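Local coordinates for protein chinitase A (Streptomyces coelicolor, PDB 3EBV) that probably hydrolyses internal linkages of chitin, as the glycosyl hydrolase family 18 catalytic domain of a longer chitinase, at residues V89-S94 against T127-A132; N99-V104 against L133-A138; M178-S183 against D200-L205. All coordinates share one frame; numbering follows the deposited sequence.

Following the chain from its N terminus, 89-94 comes first, in the loop between barrel strand 77-84 and helix 94-111. Segment 99-104 follows on that helix. Both find partners on helix 126-140, at 127-132 and 133-138, so interactions 1 and 2 cross along the chain, each closing a loop around strand 115-120. The two touch: Phe100 of interaction 2 meets Val91, Met129 and Ala132 of interaction 1. Interaction 3 lies in series after them. It closes a shorter loop, from the end of strand 175-179 to helix 199-210. Its centre is about 27 Å from that of interaction 1 and about 30 Å from that of interaction 2, with no touch.

Interaction 1: residues V89-S94 against T127-A132; sequences VSVNSS and TYMTQA
Val91 and Tyr128 pack a loop that follows barrel strand 77-84 against the start of helix 126-140, a partly buried loop-to-helix contact at the outside of a TIM barrel. One face of the Tyr128 ring lies against the backbone of Ser93, with Asn92 C and Ser94 N oblique to it. Its CG is 3.4 Å from Ser93 N, and Ser93 CA sits over that face near the rim. Thr127 CG2 covers the opposite face near the rim. Val91 points inward. Its CG1 is 3.9 Å from Ala132 CB, while CG2 is 3.9 Å from CE of the selenomethionine Met129. The Met129 chain bends at chi2 and chi3 and crosses Val91 at about a right angle. On the outer side Gln131 stretches out fully, with CG anti to the backbone N (chi1 178°). Its NE2 donates to Ser94 OG at 3.0 Å, fairly straight at 160°. The hydroxyl lies almost in the amide plane. Ser93, at the N-cap of helix 94-111, has its OG bonded to Ser96 OG. Deeper in the fold Phe100 of helix 94-111 touches Val91, Met129 and Ala132, and Met129 reaches Leu120 of strand 115-120 and Thr165 of helix 161-168.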
ATOM      1  N   VAL A  89      13.559   9.321  -4.157  1.00 19.30           N
ATOM      2  CA  VAL A  89      12.682  10.292  -4.853  1.00 18.18           C
ATOM      3  C   VAL A  89      12.311  11.459  -3.913  1.00 18.59           C
ATOM      4  O   VAL A  89      11.974  11.209  -2.746  1.00 18.74           O
ATOM      5  CB  VAL A  89      11.385   9.592  -5.358  1.00 19.29           C
ATOM      6  CG1 VAL A  89      10.421  10.598  -6.037  1.00 16.19           C
ATOM      7  CG2 VAL A  89      11.748   8.482  -6.354  1.00 20.33           C
ATOM      8  N   SER A  90      12.400  12.700  -4.396  1.00 17.89           N
ATOM      9  CA  SER A  90      11.977  13.902  -3.618  1.00 18.47           C
ATOM     10  C   SER A  90      11.006  14.735  -4.433  1.00 17.92           C
ATOM     11  O   SER A  90      11.252  15.017  -5.611  1.00 18.13           O
ATOM     12  CB  SER A  90      13.161  14.784  -3.203  1.00 19.46           C
ATOM     13  OG  SER A  90      13.991  14.088  -2.270  1.00 24.51           O
ATOM     14  N   VAL A  91       9.893  15.126  -3.806  1.00 15.49           N
ATOM     15  CA  VAL A  91       8.877  15.966  -4.468  1.00 14.95           C
ATOM     16  C   VAL A  91       8.667  17.155  -3.521  1.00 15.12           C
ATOM     17  O   VAL A  91       7.877  17.088  -2.556  1.00 14.38           O
ATOM     18  CB  VAL A  91       7.581  15.186  -4.775  1.00 14.25           C
ATOM     19  CG1 VAL A  91       6.533  16.088  -5.443  1.00 13.71           C
ATOM     20  CG2 VAL A  91       7.879  13.995  -5.701  1.00 14.73           C
ATOM     21  N   ASN A  92       9.447  18.209  -3.749  1.00 15.24           N
ATOM     22  CA  ASN A  92       9.523  19.313  -2.802  1.00 15.76           C
ATOM     23  C   ASN A  92       9.649  20.674  -3.512  1.00 15.68           C
ATOM     24  O   ASN A  92      10.175  21.630  -2.953  1.00 16.77           O
ATOM     25  CB  ASN A  92      10.683  19.089  -1.846  1.00 15.72           C
ATOM     26  CG  ASN A  92      12.005  18.918  -2.565  1.00 19.93           C
ATOM     27  OD1 ASN A  92      12.121  19.179  -3.768  1.00 19.31           O
ATOM     28  ND2 ASN A  92      13.024  18.457  -1.822  1.00 23.94           N
ATOM     29  N   SER A  93       9.137  20.751  -4.737  1.00 14.87           N
ATOM     30  CA  SER A  93       9.147  22.016  -5.498  1.00 14.62           C
ATOM     31  C   SER A  93       8.106  21.860  -6.597  1.00 14.19           C
ATOM     32  O   SER A  93       7.618  20.758  -6.865  1.00 14.79           O
ATOM     33  CB  SER A  93      10.510  22.242  -6.139  1.00 15.19           C
ATOM     34  OG  SER A  93      10.768  21.204  -7.057  1.00 15.67           O
ATOM     35  N   SER A  94       7.759  22.963  -7.286  1.00 14.46           N
ATOM     36  CA  SER A  94       6.880  22.857  -8.403  1.00 13.92           C
ATOM     37  C   SER A  94       7.485  22.016  -9.545  1.00 14.02           C
ATOM     38  O   SER A  94       6.817  21.180 -10.130  1.00 15.24           O
ATOM     39  CB  SER A  94       6.536  24.267  -8.910  1.00 14.02           C
ATOM     40  OG  SER A  94       5.614  24.174  -9.948  1.00 15.32           O
ATOM     41  N   THR A 127       2.750  20.094   0.530  1.00 11.04           N
ATOM     42  CA  THR A 127       2.514  21.202  -0.408  1.00 11.58           C
ATOM     43  C   THR A 127       2.793  20.672  -1.814  1.00 13.01           C
ATOM     44  O   THR A 127       1.970  20.890  -2.721  1.00 14.71           O
ATOM     45  CB  THR A 127       3.390  22.405  -0.055  1.00 12.00           C
ATOM     46  OG1 THR A 127       2.960  22.971   1.186  1.00 12.69           O
ATOM     47  CG2 THR A 127       3.307  23.503  -1.152  1.00 12.06           C
ATOM     48  N   TYR A 128       3.920  19.974  -2.016  1.00 12.42           N
ATOM     49  CA  TYR A 128       4.337  19.622  -3.397  1.00 11.66           C
ATOM     50  C   TYR A 128       3.813  18.257  -3.847  1.00 11.69           C
ATOM     51  O   TYR A 128       3.497  18.059  -5.014  1.00 12.52           O
ATOM     52  CB  TYR A 128       5.850  19.848  -3.633  1.00 11.29           C
ATOM     53  CG  TYR A 128       6.103  21.319  -3.413  1.00 12.67           C
ATOM     54  CD1 TYR A 128       5.668  22.228  -4.368  1.00 13.09           C
ATOM     55  CD2 TYR A 128       6.622  21.805  -2.218  1.00 13.54           C
ATOM     56  CE1 TYR A 128       5.808  23.580  -4.149  1.00 12.01           C
ATOM     57  CE2 TYR A 128       6.759  23.194  -1.985  1.00 13.33           C
ATOM     58  CZ  TYR A 128       6.317  24.055  -2.985  1.00 13.70           C
ATOM     59  OH  TYR A 128       6.380  25.423  -2.807  1.00 14.75           O
HETATM   60  N   MSE A 129       3.639  17.335  -2.892  1.00 11.40           N
HETATM   61  CA  MSE A 129       3.033  16.078  -3.300  1.00 10.70           C
HETATM   62  C   MSE A 129       1.545  16.240  -3.681  1.00  9.80           C
HETATM   63  O   MSE A 129       1.022  15.560  -4.580  1.00 11.03           O
HETATM   64  CB  MSE A 129       3.160  15.006  -2.194  1.00 11.37           C
HETATM   65  CG  MSE A 129       2.610  13.610  -2.610  1.00 12.09           C
HETATM   66 SE   MSE A 129       3.387  12.868  -4.304  1.00 17.95          SE
HETATM   67  CE  MSE A 129       5.124  12.238  -3.596  1.00 14.05           C
ATOM     68  N   THR A 130       0.820  17.163  -3.010  1.00 10.77           N
ATOM     69  CA  THR A 130      -0.572  17.409  -3.400  1.00 11.14           C
ATOM     70  C   THR A 130      -0.595  17.980  -4.838  1.00 10.51           C
ATOM     71  O   THR A 130      -1.362  17.508  -5.668  1.00 11.75           O
ATOM     72  CB  THR A 130      -1.280  18.389  -2.407  1.00 11.15           C
ATOM     73  OG1 THR A 130      -1.295  17.779  -1.086  1.00 11.55           O
ATOM     74  CG2 THR A 130      -2.707  18.681  -2.860  1.00 11.16           C
ATOM     75  N   GLN A 131       0.293  18.943  -5.092  1.00 12.16           N
ATOM     76  CA  GLN A 131       0.352  19.514  -6.443  1.00 12.29           C
ATOM     77  C   GLN A 131       0.677  18.422  -7.467  1.00 13.05           C
ATOM     78  O   GLN A 131       0.023  18.337  -8.519  1.00 13.43           O
ATOM     79  CB  GLN A 131       1.420  20.571  -6.474  1.00 12.03           C
ATOM     80  CG  GLN A 131       1.585  21.214  -7.896  1.00 12.06           C
ATOM     81  CD  GLN A 131       2.660  22.278  -7.935  1.00 12.45           C
ATOM     82  OE1 GLN A 131       3.017  22.909  -6.927  1.00 13.52           O
ATOM     83  NE2 GLN A 131       3.188  22.511  -9.162  1.00 14.83           N
ATOM     84  N   ALA A 132       1.656  17.575  -7.125  1.00 12.78           N
ATOM     85  CA  ALA A 132       2.078  16.490  -8.040  1.00 12.20           C
ATOM     86  C   ALA A 132       0.927  15.528  -8.342  1.00 12.29           C
ATOM     87  O   ALA A 132       0.687  15.126  -9.489  1.00 12.92           O
ATOM     88  CB  ALA A 132       3.273  15.741  -7.473  1.00 13.29           C
TER

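Interaction 2: residues N99-V104 against L133-A138; sequences NFANSV and LRALSA
Asn99 O takes two hydrogen bonds from Ser103. The backbone bond from Ser103 N is 3.0 Å, and Ser103 OG donates to the same oxygen at 2.7 Å. The two donors come from opposite faces of the carbonyl plane. Ser103 OG is also bonded to Val47 N, so this face of helix 94-111 is tied to the segment around strand 47-48. The other face packs on helix 126-140. Segments 99-104 and 133-138 run in roughly the same direction, crossing at -34°, with their axes 8.2 Å apart at closest approach. Alanines allow this close approach. Ala101 CB is 3.6 Å from Ala135 CB and 3.5 Å from Leu136 N, so it rests directly on the neighbouring backbone. Leu136 carries the deeper side of the contact. Its chi1 (-179°) swings CG toward helix 94-111, and chi2 (54°) splits the methyls between Val104 and the Ala101 carbonyl. Leu136 CD2 meets Val104 CG1 at 3.6 Å, and CD1 lies 3.6 Å from Ala101 O. Val104 CG2 sits over the centre of the Phe100 ring, which borders Leu133 CD2 more loosely. Toward the barrel strands, Phe100 and Leu133 touch Ile118, while Val104 and Leu136 touch Val116. Cutting Leu136 back to alanine is likely to open a gap beside Val104 CG1 and leave Val116 with less side chain to pack against. Helices 94-111 and 126-140, which precede and follow strand 115-120 in the chain and both pack on it, form part of the outer helical layer of a TIM barrel, the fold of family 18 catalytic domains.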
ATOM      1  N   ASN A  99       7.728  17.029 -12.685  1.00 14.82           N
ATOM      2  CA  ASN A  99       8.553  15.885 -13.148  1.00 14.88           C
ATOM      3  C   ASN A  99       7.996  14.557 -12.636  1.00 15.03           C
ATOM      4  O   ASN A  99       7.994  13.549 -13.340  1.00 14.84           O
ATOM      5  CB  ASN A  99      10.007  16.030 -12.718  1.00 14.56           C
ATOM      6  CG  ASN A  99      10.703  17.217 -13.383  1.00 15.58           C
ATOM      7  OD1 ASN A  99      10.228  17.703 -14.425  1.00 20.79           O
ATOM      8  ND2 ASN A  99      11.742  17.721 -12.758  1.00 16.15           N
ATOM      9  N   PHE A 100       7.482  14.567 -11.402  1.00 14.46           N
ATOM     10  CA  PHE A 100       6.879  13.358 -10.861  1.00 14.06           C
ATOM     11  C   PHE A 100       5.641  12.971 -11.642  1.00 13.39           C
ATOM     12  O   PHE A 100       5.480  11.844 -12.071  1.00 14.50           O
ATOM     13  CB  PHE A 100       6.482  13.624  -9.394  1.00 13.03           C
ATOM     14  CG  PHE A 100       5.917  12.410  -8.681  1.00 12.15           C
ATOM     15  CD1 PHE A 100       6.791  11.458  -8.118  1.00 13.83           C
ATOM     16  CD2 PHE A 100       4.539  12.223  -8.576  1.00 13.21           C
ATOM     17  CE1 PHE A 100       6.234  10.339  -7.414  1.00 14.02           C
ATOM     18  CE2 PHE A 100       4.011  11.096  -7.884  1.00 13.63           C
ATOM     19  CZ  PHE A 100       4.860  10.169  -7.335  1.00 13.17           C
ATOM     20  N   ALA A 101       4.710  13.918 -11.827  1.00 14.25           N
ATOM     21  CA  ALA A 101       3.485  13.619 -12.561  1.00 14.30           C
ATOM     22  C   ALA A 101       3.779  13.148 -13.991  1.00 15.32           C
ATOM     23  O   ALA A 101       3.190  12.175 -14.462  1.00 16.55           O
ATOM     24  CB  ALA A 101       2.548  14.844 -12.600  1.00 15.99           C
ATOM     25  N   ASN A 102       4.679  13.866 -14.674  1.00 16.39           N
ATOM     26  CA  ASN A 102       5.030  13.488 -16.058  1.00 17.53           C
ATOM     27  C   ASN A 102       5.628  12.086 -16.151  1.00 16.04           C
ATOM     28  O   ASN A 102       5.237  11.285 -17.016  1.00 16.91           O
ATOM     29  CB  ASN A 102       6.013  14.501 -16.656  1.00 17.69           C
ATOM     30  CG  ASN A 102       5.333  15.810 -17.067  1.00 19.86           C
ATOM     31  OD1 ASN A 102       4.125  15.855 -17.243  1.00 22.21           O
ATOM     32  ND2 ASN A 102       6.127  16.870 -17.217  1.00 21.24           N
ATOM     33  N   SER A 103       6.579  11.801 -15.265  1.00 15.72           N
ATOM     34  CA  SER A 103       7.307  10.532 -15.347  1.00 15.39           C
ATOM     35  C   SER A 103       6.451   9.361 -14.876  1.00 15.59           C
ATOM     36  O   SER A 103       6.469   8.298 -15.471  1.00 16.69           O
ATOM     37  CB  SER A 103       8.634  10.608 -14.619  1.00 16.41           C
ATOM     38  OG  SER A 103       8.436  10.859 -13.233  1.00 15.54           O
ATOM     39  N   VAL A 104       5.689   9.545 -13.787  1.00 14.42           N
ATOM     40  CA  VAL A 104       4.790   8.481 -13.379  1.00 15.36           C
ATOM     41  C   VAL A 104       3.763   8.152 -14.466  1.00 13.81           C
ATOM     42  O   VAL A 104       3.488   6.974 -14.748  1.00 15.51           O
ATOM     43  CB  VAL A 104       4.085   8.806 -11.998  1.00 13.71           C
ATOM     44  CG1 VAL A 104       2.977   7.780 -11.690  1.00 14.34           C
ATOM     45  CG2 VAL A 104       5.139   8.852 -10.901  1.00 15.13           C
ATOM     46  N   LEU A 133       0.206  15.144  -7.290  1.00 11.39           N
ATOM     47  CA  LEU A 133      -0.878  14.193  -7.475  1.00 11.85           C
ATOM     48  C   LEU A 133      -2.055  14.780  -8.297  1.00 11.81           C
ATOM     49  O   LEU A 133      -2.712  14.053  -9.052  1.00 13.38           O
ATOM     50  CB  LEU A 133      -1.381  13.620  -6.115  1.00 11.76           C
ATOM     51  CG  LEU A 133      -0.347  12.698  -5.450  1.00 12.00           C
ATOM     52  CD1 LEU A 133      -0.875  12.343  -4.036  1.00 12.18           C
ATOM     53  CD2 LEU A 133      -0.065  11.434  -6.261  1.00 12.16           C
ATOM     54  N   ARG A 134      -2.339  16.076  -8.100  1.00 12.29           N
ATOM     55  CA  ARG A 134      -3.378  16.702  -8.941  1.00 12.48           C
ATOM     56  C   ARG A 134      -2.941  16.773 -10.402  1.00 13.81           C
ATOM     57  O   ARG A 134      -3.757  16.538 -11.287  1.00 14.56           O
ATOM     58  CB  ARG A 134      -3.713  18.104  -8.406  1.00 12.77           C
ATOM     59  CG  ARG A 134      -4.471  18.080  -7.048  1.00 12.56           C
ATOM     60  CD  ARG A 134      -5.751  17.340  -7.128  1.00 12.43           C
ATOM     61  NE  ARG A 134      -6.476  17.396  -5.849  1.00 12.38           N
ATOM     62  CZ  ARG A 134      -7.648  16.802  -5.603  1.00 13.02           C
ATOM     63  NH1 ARG A 134      -8.242  16.033  -6.523  1.00 12.12           N
ATOM     64  NH2 ARG A 134      -8.222  16.929  -4.394  1.00 13.08           N
ATOM     65  N   ALA A 135      -1.664  17.073 -10.619  1.00 13.66           N
ATOM     66  CA  ALA A 135      -1.142  17.085 -12.020  1.00 13.99           C
ATOM     67  C   ALA A 135      -1.262  15.693 -12.657  1.00 15.67           C
ATOM     68  O   ALA A 135      -1.684  15.524 -13.812  1.00 16.09           O
ATOM     69  CB  ALA A 135       0.284  17.572 -12.038  1.00 14.96           C
ATOM     70  N   LEU A 136      -0.911  14.664 -11.881  1.00 14.55           N
ATOM     71  CA  LEU A 136      -0.996  13.277 -12.356  1.00 14.32           C
ATOM     72  C   LEU A 136      -2.435  12.876 -12.608  1.00 14.91           C
ATOM     73  O   LEU A 136      -2.761  12.276 -13.635  1.00 15.57           O
ATOM     74  CB  LEU A 136      -0.366  12.331 -11.321  1.00 13.88           C
ATOM     75  CG  LEU A 136      -0.343  10.847 -11.676  1.00 13.93           C
ATOM     76  CD1 LEU A 136       0.302  10.520 -13.042  1.00 14.76           C
ATOM     77  CD2 LEU A 136       0.359  10.031 -10.539  1.00 13.21           C
ATOM     78  N   SER A 137      -3.335  13.187 -11.664  1.00 14.10           N
ATOM     79  CA  SER A 137      -4.748  12.896 -11.830  1.00 14.29           C
ATOM     80  C   SER A 137      -5.351  13.553 -13.105  1.00 14.25           C
ATOM     81  O   SER A 137      -6.196  12.956 -13.773  1.00 16.07           O
ATOM     82  CB  SER A 137      -5.520  13.367 -10.562  1.00 14.43           C
ATOM     83  OG  SER A 137      -6.914  13.140 -10.634  1.00 14.06           O
ATOM     84  N   ALA A 138      -4.908  14.785 -13.380  1.00 15.24           N
ATOM     85  CA  ALA A 138      -5.384  15.503 -14.596  1.00 16.62           C
ATOM     86  C   ALA A 138      -5.014  14.695 -15.855  1.00 17.96           C
ATOM     87  O   ALA A 138      -5.800  14.650 -16.817  1.00 18.72           O
ATOM     88  CB  ALA A 138      -4.820  16.905 -14.636  1.00 17.10           C
TER

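Interaction 3: residues M178-S183 against D200-L205; sequences MQYYNS and DFLTAL
An inverse gamma turn centred on Tyr180, at the C-terminal side of barrel strand 175-179, presses the Tyr180 side chain against helix 199-210. The turn is marked by a weak bond from Tyr181 N to Gln179 O. Tyr180 CB packs tightly on Leu202 CD2, at 3.4 Å. Further along the ring, Tyr180 CE1 is 3.8 Å from Leu205 CB. Phe201 O lies at the ring's edge, in its plane. Met178, a selenomethionine, curls its CE over one face of the ring, near the rim. The same CE reaches Leu205 CB at 3.8 Å, so Leu205 touches both residues. Phe201 comes in edge first. Its CG is anti to the backbone N (chi1 -166°), which carries the ring out to the loop beyond the strand. Its CZ meets Ser183 OG at 3.5 Å and its CE2 approaches Tyr180 C at 3.9 Å, both near the ring plane. Ser183 OG has its polar partner in Thr152 OG1. Leu205 CD2 covers one face of the Phe201 ring. Gln179, between Met178 and Tyr180 in sequence, faces the other way, into the barrel. Its NE2 bonds Glu121 OE2. Glu121 closes the family's DxxDxDxE motif, an active-site signature, so this turn probably borders the active site. On the flank, strand 219-224 pairs with strand 175-179. Its Leu221 touches Tyr180 and its Leu223 touches Leu202, so the helix packs across both strands.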
HETATM    1  N   MSE A 178      -1.534   1.778   5.507  1.00  8.69           N
HETATM    2  CA  MSE A 178      -0.395   2.066   6.387  1.00  8.03           C
HETATM    3  C   MSE A 178       0.387   0.791   6.724  1.00  7.73           C
HETATM    4  O   MSE A 178      -0.177  -0.313   6.743  1.00  8.37           O
HETATM    5  CB  MSE A 178      -0.850   2.777   7.692  1.00  8.48           C
HETATM    6  CG  MSE A 178       0.333   3.153   8.568  1.00  9.15           C
HETATM    7 SE   MSE A 178      -0.277   4.404   9.973  1.00 14.85          SE
HETATM    8  CE  MSE A 178      -1.213   3.180  11.128  1.00 10.63           C
ATOM      9  N   GLN A 179       1.701   0.984   6.964  1.00  8.11           N
ATOM     10  CA  GLN A 179       2.576  -0.122   7.324  1.00  8.30           C
ATOM     11  C   GLN A 179       2.551  -0.232   8.864  1.00  7.85           C
ATOM     12  O   GLN A 179       3.247   0.506   9.590  1.00  9.52           O
ATOM     13  CB  GLN A 179       4.018   0.167   6.864  1.00  8.92           C
ATOM     14  CG  GLN A 179       4.137   0.376   5.367  1.00 10.64           C
ATOM     15  CD  GLN A 179       5.586   0.692   4.988  1.00 10.85           C
ATOM     16  OE1 GLN A 179       6.530   0.038   5.458  1.00 11.81           O
ATOM     17  NE2 GLN A 179       5.760   1.711   4.153  1.00 12.36           N
ATOM     18  N   TYR A 180       1.704  -1.146   9.360  1.00  8.91           N
ATOM     19  CA  TYR A 180       1.588  -1.323  10.828  1.00  8.65           C
ATOM     20  C   TYR A 180       2.717  -2.240  11.348  1.00  9.70           C
ATOM     21  O   TYR A 180       2.480  -3.303  11.984  1.00 10.11           O
ATOM     22  CB  TYR A 180       0.213  -1.940  11.187  1.00  8.63           C
ATOM     23  CG  TYR A 180      -0.967  -1.038  10.919  1.00  8.55           C
ATOM     24  CD1 TYR A 180      -1.670  -0.433  11.966  1.00  9.99           C
ATOM     25  CD2 TYR A 180      -1.405  -0.812   9.604  1.00  8.02           C
ATOM     26  CE1 TYR A 180      -2.802   0.365  11.720  1.00  9.55           C
ATOM     27  CE2 TYR A 180      -2.490   0.011   9.347  1.00  8.27           C
ATOM     28  CZ  TYR A 180      -3.207   0.596  10.405  1.00  9.61           C
ATOM     29  OH  TYR A 180      -4.277   1.418  10.129  1.00  9.57           O
ATOM     30  N   TYR A 181       3.957  -1.892  10.972  1.00  8.71           N
ATOM     31  CA  TYR A 181       5.095  -2.790  11.241  1.00  9.41           C
ATOM     32  C   TYR A 181       6.388  -2.016  11.066  1.00 10.46           C
ATOM     33  O   TYR A 181       6.390  -0.865  10.623  1.00 10.76           O
ATOM     34  CB  TYR A 181       5.053  -4.029  10.327  1.00 10.21           C
ATOM     35  CG  TYR A 181       4.989  -3.726   8.837  1.00  8.41           C
ATOM     36  CD1 TYR A 181       6.158  -3.584   8.065  1.00  9.25           C
ATOM     37  CD2 TYR A 181       3.776  -3.691   8.174  1.00  9.55           C
ATOM     38  CE1 TYR A 181       6.080  -3.332   6.665  1.00  9.45           C
ATOM     39  CE2 TYR A 181       3.692  -3.475   6.779  1.00  9.58           C
ATOM     40  CZ  TYR A 181       4.843  -3.298   6.042  1.00  9.49           C
ATOM     41  OH  TYR A 181       4.723  -3.045   4.711  1.00 12.35           O
ATOM     42  N   ASN A 182       7.484  -2.667  11.469  1.00 10.28           N
ATOM     43  CA  ASN A 182       8.798  -1.972  11.646  1.00 10.62           C
ATOM     44  C   ASN A 182       8.643  -0.676  12.419  1.00 10.98           C
ATOM     45  O   ASN A 182       9.238   0.355  12.093  1.00 11.02           O
ATOM     46  CB  ASN A 182       9.494  -1.674  10.287  1.00 10.03           C
ATOM     47  CG  ASN A 182       9.874  -2.920   9.536  1.00 11.34           C
ATOM     48  OD1 ASN A 182      10.362  -3.886  10.127  1.00 14.69           O
ATOM     49  ND2 ASN A 182       9.614  -2.926   8.230  1.00 14.40           N
ATOM     50  N   SER A 183       7.856  -0.733  13.489  1.00 10.58           N
ATOM     51  CA  SER A 183       7.435   0.467  14.208  1.00 10.25           C
ATOM     52  C   SER A 183       7.746   0.399  15.709  1.00 10.39           C
ATOM     53  O   SER A 183       7.489  -0.627  16.324  1.00 11.46           O
ATOM     54  CB  SER A 183       5.904   0.645  14.064  1.00 10.21           C
ATOM     55  OG  SER A 183       5.480   1.810  14.733  1.00  9.93           O
ATOM     56  N   ASP A 200      -4.558  -4.578  19.102  1.00  8.78           N
ATOM     57  CA  ASP A 200      -4.866  -3.199  19.490  1.00  8.89           C
ATOM     58  C   ASP A 200      -4.040  -2.172  18.699  1.00  8.54           C
ATOM     59  O   ASP A 200      -4.493  -1.065  18.437  1.00  9.48           O
ATOM     60  CB  ASP A 200      -4.555  -2.966  20.992  1.00  8.64           C
ATOM     61  CG  ASP A 200      -5.615  -3.510  21.946  1.00 12.61           C
ATOM     62  OD1 ASP A 200      -6.741  -3.847  21.519  1.00 11.75           O
ATOM     63  OD2 ASP A 200      -5.254  -3.560  23.149  1.00 14.25           O
ATOM     64  N   PHE A 201      -2.809  -2.536  18.328  1.00  8.20           N
ATOM     65  CA  PHE A 201      -2.012  -1.598  17.497  1.00  9.55           C
ATOM     66  C   PHE A 201      -2.744  -1.366  16.186  1.00  7.81           C
ATOM     67  O   PHE A 201      -2.785  -0.223  15.699  1.00  9.98           O
ATOM     68  CB  PHE A 201      -0.677  -2.250  17.217  1.00 10.31           C
ATOM     69  CG  PHE A 201       0.406  -1.323  16.668  1.00  8.92           C
ATOM     70  CD1 PHE A 201       1.043  -0.379  17.472  1.00  9.79           C
ATOM     71  CD2 PHE A 201       0.815  -1.474  15.338  1.00  9.82           C
ATOM     72  CE1 PHE A 201       2.110   0.407  16.949  1.00  9.34           C
ATOM     73  CE2 PHE A 201       1.881  -0.681  14.825  1.00  9.83           C
ATOM     74  CZ  PHE A 201       2.519   0.226  15.594  1.00  9.95           C
ATOM     75  N   LEU A 202      -3.316  -2.421  15.616  1.00  8.09           N
ATOM     76  CA  LEU A 202      -4.054  -2.267  14.359  1.00  9.13           C
ATOM     77  C   LEU A 202      -5.300  -1.414  14.547  1.00  8.89           C
ATOM     78  O   LEU A 202      -5.556  -0.464  13.807  1.00  9.27           O
ATOM     79  CB  LEU A 202      -4.420  -3.634  13.764  1.00  9.60           C
ATOM     80  CG  LEU A 202      -3.225  -4.597  13.591  1.00  9.28           C
ATOM     81  CD1 LEU A 202      -3.662  -5.896  12.956  1.00  9.17           C
ATOM     82  CD2 LEU A 202      -2.105  -3.939  12.746  1.00 12.24           C
ATOM     83  N   THR A 203      -6.122  -1.785  15.538  1.00  8.41           N
ATOM     84  CA  THR A 203      -7.411  -1.093  15.655  1.00  7.86           C
ATOM     85  C   THR A 203      -7.301   0.331  16.176  1.00  8.41           C
ATOM     86  O   THR A 203      -8.000   1.234  15.664  1.00  8.97           O
ATOM     87  CB  THR A 203      -8.393  -1.915  16.561  1.00  8.94           C
ATOM     88  OG1 THR A 203      -7.780  -2.099  17.855  1.00  9.27           O
ATOM     89  CG2 THR A 203      -8.665  -3.279  15.953  1.00  8.87           C
ATOM     90  N   ALA A 204      -6.462   0.543  17.193  1.00  7.68           N
ATOM     91  CA  ALA A 204      -6.311   1.864  17.775  1.00  7.76           C
ATOM     92  C   ALA A 204      -5.640   2.886  16.857  1.00  8.15           C
ATOM     93  O   ALA A 204      -5.934   4.091  16.941  1.00  9.69           O
ATOM     94  CB  ALA A 204      -5.607   1.779  19.135  1.00  9.23           C
ATOM     95  N   LEU A 205      -4.700   2.418  16.019  1.00  8.76           N
ATOM     96  CA  LEU A 205      -4.069   3.337  15.068  1.00  8.31           C
ATOM     97  C   LEU A 205      -4.952   3.524  13.830  1.00  7.60           C
ATOM     98  O   LEU A 205      -5.001   4.650  13.309  1.00  8.43           O
ATOM     99  CB  LEU A 205      -2.677   2.818  14.658  1.00  9.13           C
ATOM    100  CG  LEU A 205      -1.550   3.217  15.621  1.00  9.16           C
ATOM    101  CD1 LEU A 205      -1.717   2.690  17.038  1.00 11.87           C
ATOM    102  CD2 LEU A 205      -0.215   2.704  15.049  1.00 10.71           C
TER